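PDB 6FVI: centrosomal protein of 192 kDa from Homo sapiens, which acts as a centrosomal scaffold that activates AURKA and PLK1, is required for mitotic centrosome maturation and bipolar spindle assembly, and appears to regulate centriole duplication. Local coordinates for residues 122-125 with 126-129. Sequence-based numbering, arbitrary orientation. Where two conformers were deposited one is given.
Sequences LKEP and HMKH
The imidazole of His-126 is folded back over the chain that precedes it. CG of Met-127 lies over one face, 3.6 Å above the ring plane and offset toward its rim. Glu-124 and the backbone N of Pro-125 meet the same ring obliquely, with CE1 of His-126 3.6 Å from CB of Glu-124. A chi1 of 56°, placing CG between the backbone N and the carbonyl carbon, turns the histidine ring back in this way. The Glu-124 and Met-127 side chains are close as well, CB of Glu-124 being 3.9 Å from CG of Met-127. The Glu-124 side chain was deposited in two conformers, so the position of its carboxylate near the imidazole is only one of two.

Two hydrogen bonds close the bend. N of Met-127 donates to O of Glu-124 at 3.0 Å, nearly straight at 163°. The second joins NZ of Lys-128 to O of Pro-125 at 2.8 Å, with the donor tilted 25° from the carbonyl plane. The lysine chain runs extended until a bend at chi4 directs its ammonium back to that oxygen.

Outside the bend, Pro-125 and Lys-128 touch His-120, while Met-127, a selenomethionine, reaches Pro-16, Ser-18 and Pro-121. The backbone bond spanning Glu-124 to Met-127 closes a beta turn, type I by the backbone torsions of Pro-125 and His-126, overlapped by an inverse gamma turn centred on Met-127, whose bond from N of Lys-128 to O of His-126 is weak. Together they belong to the exposed connection between antiparallel strands 109-121 and 129-139 in this ASH/PapD-like beta domain of Cep192.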
ATOM      1  N   LEU A 122      -3.035 -14.268  13.679  1.00 10.83           N
ATOM      2  CA  LEU A 122      -4.007 -15.275  13.338  1.00 11.93           C
ATOM      3  C   LEU A 122      -4.927 -15.588  14.489  1.00 13.12           C
ATOM      4  O   LEU A 122      -6.147 -15.726  14.290  1.00 16.42           O
ATOM      5  CB  LEU A 122      -3.285 -16.556  12.895  1.00 12.81           C
ATOM      6  CG  LEU A 122      -4.169 -17.717  12.511  1.00 15.33           C
ATOM      7  CD1 LEU A 122      -5.083 -17.425  11.320  1.00 18.41           C
ATOM      8  CD2 LEU A 122      -3.267 -18.881  12.212  1.00 17.34           C
ATOM      9  N   LYS A 123      -4.358 -15.714  15.684  1.00 12.44           N
ATOM     10  CA  LYS A 123      -5.136 -16.096  16.863  1.00 15.09           C
ATOM     11  C   LYS A 123      -5.809 -14.939  17.588  1.00 14.82           C
ATOM     12  O   LYS A 123      -6.476 -15.156  18.591  1.00 18.56           O
ATOM     13  CB  LYS A 123      -4.250 -16.860  17.859  1.00 19.19           C
ATOM     14  CG  LYS A 123      -3.595 -18.126  17.329  1.00 22.73           C
ATOM     15  CD  LYS A 123      -2.738 -18.782  18.411  1.00 28.53           C
ATOM     16  CE  LYS A 123      -1.934 -19.965  17.904  1.00 34.74           C
ATOM     17  N   GLU A 124      -5.619 -13.710  17.108  1.00 12.94           N
ATOM     18  CA  GLU A 124      -6.239 -12.548  17.774  0.50 13.88           C
ATOM     19  C   GLU A 124      -6.762 -11.615  16.702  1.00 11.37           C
ATOM     20  O   GLU A 124      -6.222 -10.528  16.402  1.00 11.80           O
ATOM     21  CB  GLU A 124      -5.322 -11.849  18.764  0.50 13.26           C
ATOM     22  CG  GLU A 124      -4.380 -12.732  19.560  0.50 17.75           C
ATOM     23  CD  GLU A 124      -3.238 -11.925  20.124  0.50 16.18           C
ATOM     24  OE1 GLU A 124      -2.120 -12.017  19.586  0.50 17.51           O
ATOM     25  OE2 GLU A 124      -3.465 -11.157  21.079  0.50 19.51           O
ATOM     26  N   PRO A 125      -7.889 -12.012  16.127  1.00 12.81           N
ATOM     27  CA  PRO A 125      -8.422 -11.241  15.019  1.00 13.39           C
ATOM     28  C   PRO A 125      -8.841  -9.832  15.377  1.00 11.82           C
ATOM     29  O   PRO A 125      -8.943  -8.997  14.493  1.00 13.54           O
ATOM     30  CB  PRO A 125      -9.598 -12.075  14.508  1.00 17.24           C
ATOM     31  CG  PRO A 125      -9.904 -13.041  15.587  1.00 20.75           C
ATOM     32  CD  PRO A 125      -8.641 -13.262  16.334  1.00 14.69           C
ATOM     33  N   HIS A 126      -9.061  -9.568  16.651  1.00 10.22           N
ATOM     34  CA  HIS A 126      -9.419  -8.236  17.111  1.00 10.21           C
ATOM     35  C   HIS A 126      -8.240  -7.269  17.134  1.00  9.16           C
ATOM     36  O   HIS A 126      -8.454  -6.054  17.202  1.00  9.95           O
ATOM     37  CB  HIS A 126     -10.073  -8.335  18.479  1.00 10.70           C
ATOM     38  CG  HIS A 126      -9.250  -9.032  19.512  1.00 10.23           C
ATOM     39  ND1 HIS A 126      -8.947 -10.379  19.459  1.00 12.49           N
ATOM     40  CD2 HIS A 126      -8.673  -8.549  20.631  1.00 10.49           C
ATOM     41  CE1 HIS A 126      -8.220 -10.677  20.520  1.00 12.82           C
ATOM     42  NE2 HIS A 126      -8.059  -9.591  21.254  1.00 11.29           N
HETATM   43  N   MSE A 127      -7.009  -7.768  17.122  1.00  9.00           N
HETATM   44  CA  MSE A 127      -5.814  -6.900  17.273  1.00  8.70           C
HETATM   45  C   MSE A 127      -5.316  -6.471  15.897  1.00  8.94           C
HETATM   46  O   MSE A 127      -4.292  -6.898  15.387  1.00  9.86           O
HETATM   47  CB  MSE A 127      -4.746  -7.630  18.055  1.00  9.58           C
HETATM   48  CG  MSE A 127      -5.221  -7.995  19.472  1.00  9.40           C
HETATM   49 SE   MSE A 127      -5.849  -6.549  20.547  0.80  9.59          SE
HETATM   50  CE  MSE A 127      -4.245  -5.519  20.576  1.00 12.07           C
ATOM     51  N   LYS A 128      -6.081  -5.567  15.294  1.00  9.02           N
ATOM     52  CA  LYS A 128      -5.877  -5.153  13.921  1.00  9.29           C
ATOM     53  C   LYS A 128      -4.805  -4.091  13.799  1.00  8.76           C
ATOM     54  O   LYS A 128      -4.564  -3.271  14.701  1.00  9.82           O
ATOM     55  CB  LYS A 128      -7.181  -4.712  13.321  1.00 12.15           C
ATOM     56  CG  LYS A 128      -8.193  -5.858  13.246  1.00 15.50           C
ATOM     57  CD  LYS A 128      -9.476  -5.496  12.533  1.00 21.61           C
ATOM     58  CE  LYS A 128     -10.549  -6.553  12.745  1.00 29.47           C
ATOM     59  NZ  LYS A 128     -10.152  -7.901  12.235  1.00 34.19           N
ATOM     60  N   HIS A 129      -4.172  -4.099  12.642  1.00  8.76           N
ATOM     61  CA  HIS A 129      -3.089  -3.192  12.304  1.00  9.21           C
ATOM     62  C   HIS A 129      -3.263  -2.845  10.833  1.00  8.82           C
ATOM     63  O   HIS A 129      -3.549  -3.715  10.029  1.00 11.48           O
ATOM     64  CB  HIS A 129      -1.771  -3.911  12.596  1.00 10.55           C
ATOM     65  CG  HIS A 129      -0.516  -3.287  12.080  1.00 10.81           C
ATOM     66  ND1 HIS A 129      -0.196  -1.952  12.185  1.00 11.84           N
ATOM     67  CD2 HIS A 129       0.548  -3.892  11.501  1.00 13.36           C
ATOM     68  CE1 HIS A 129       1.015  -1.763  11.680  1.00 12.54           C
ATOM     69  NE2 HIS A 129       1.488  -2.927  11.270  1.00 13.23           N
TER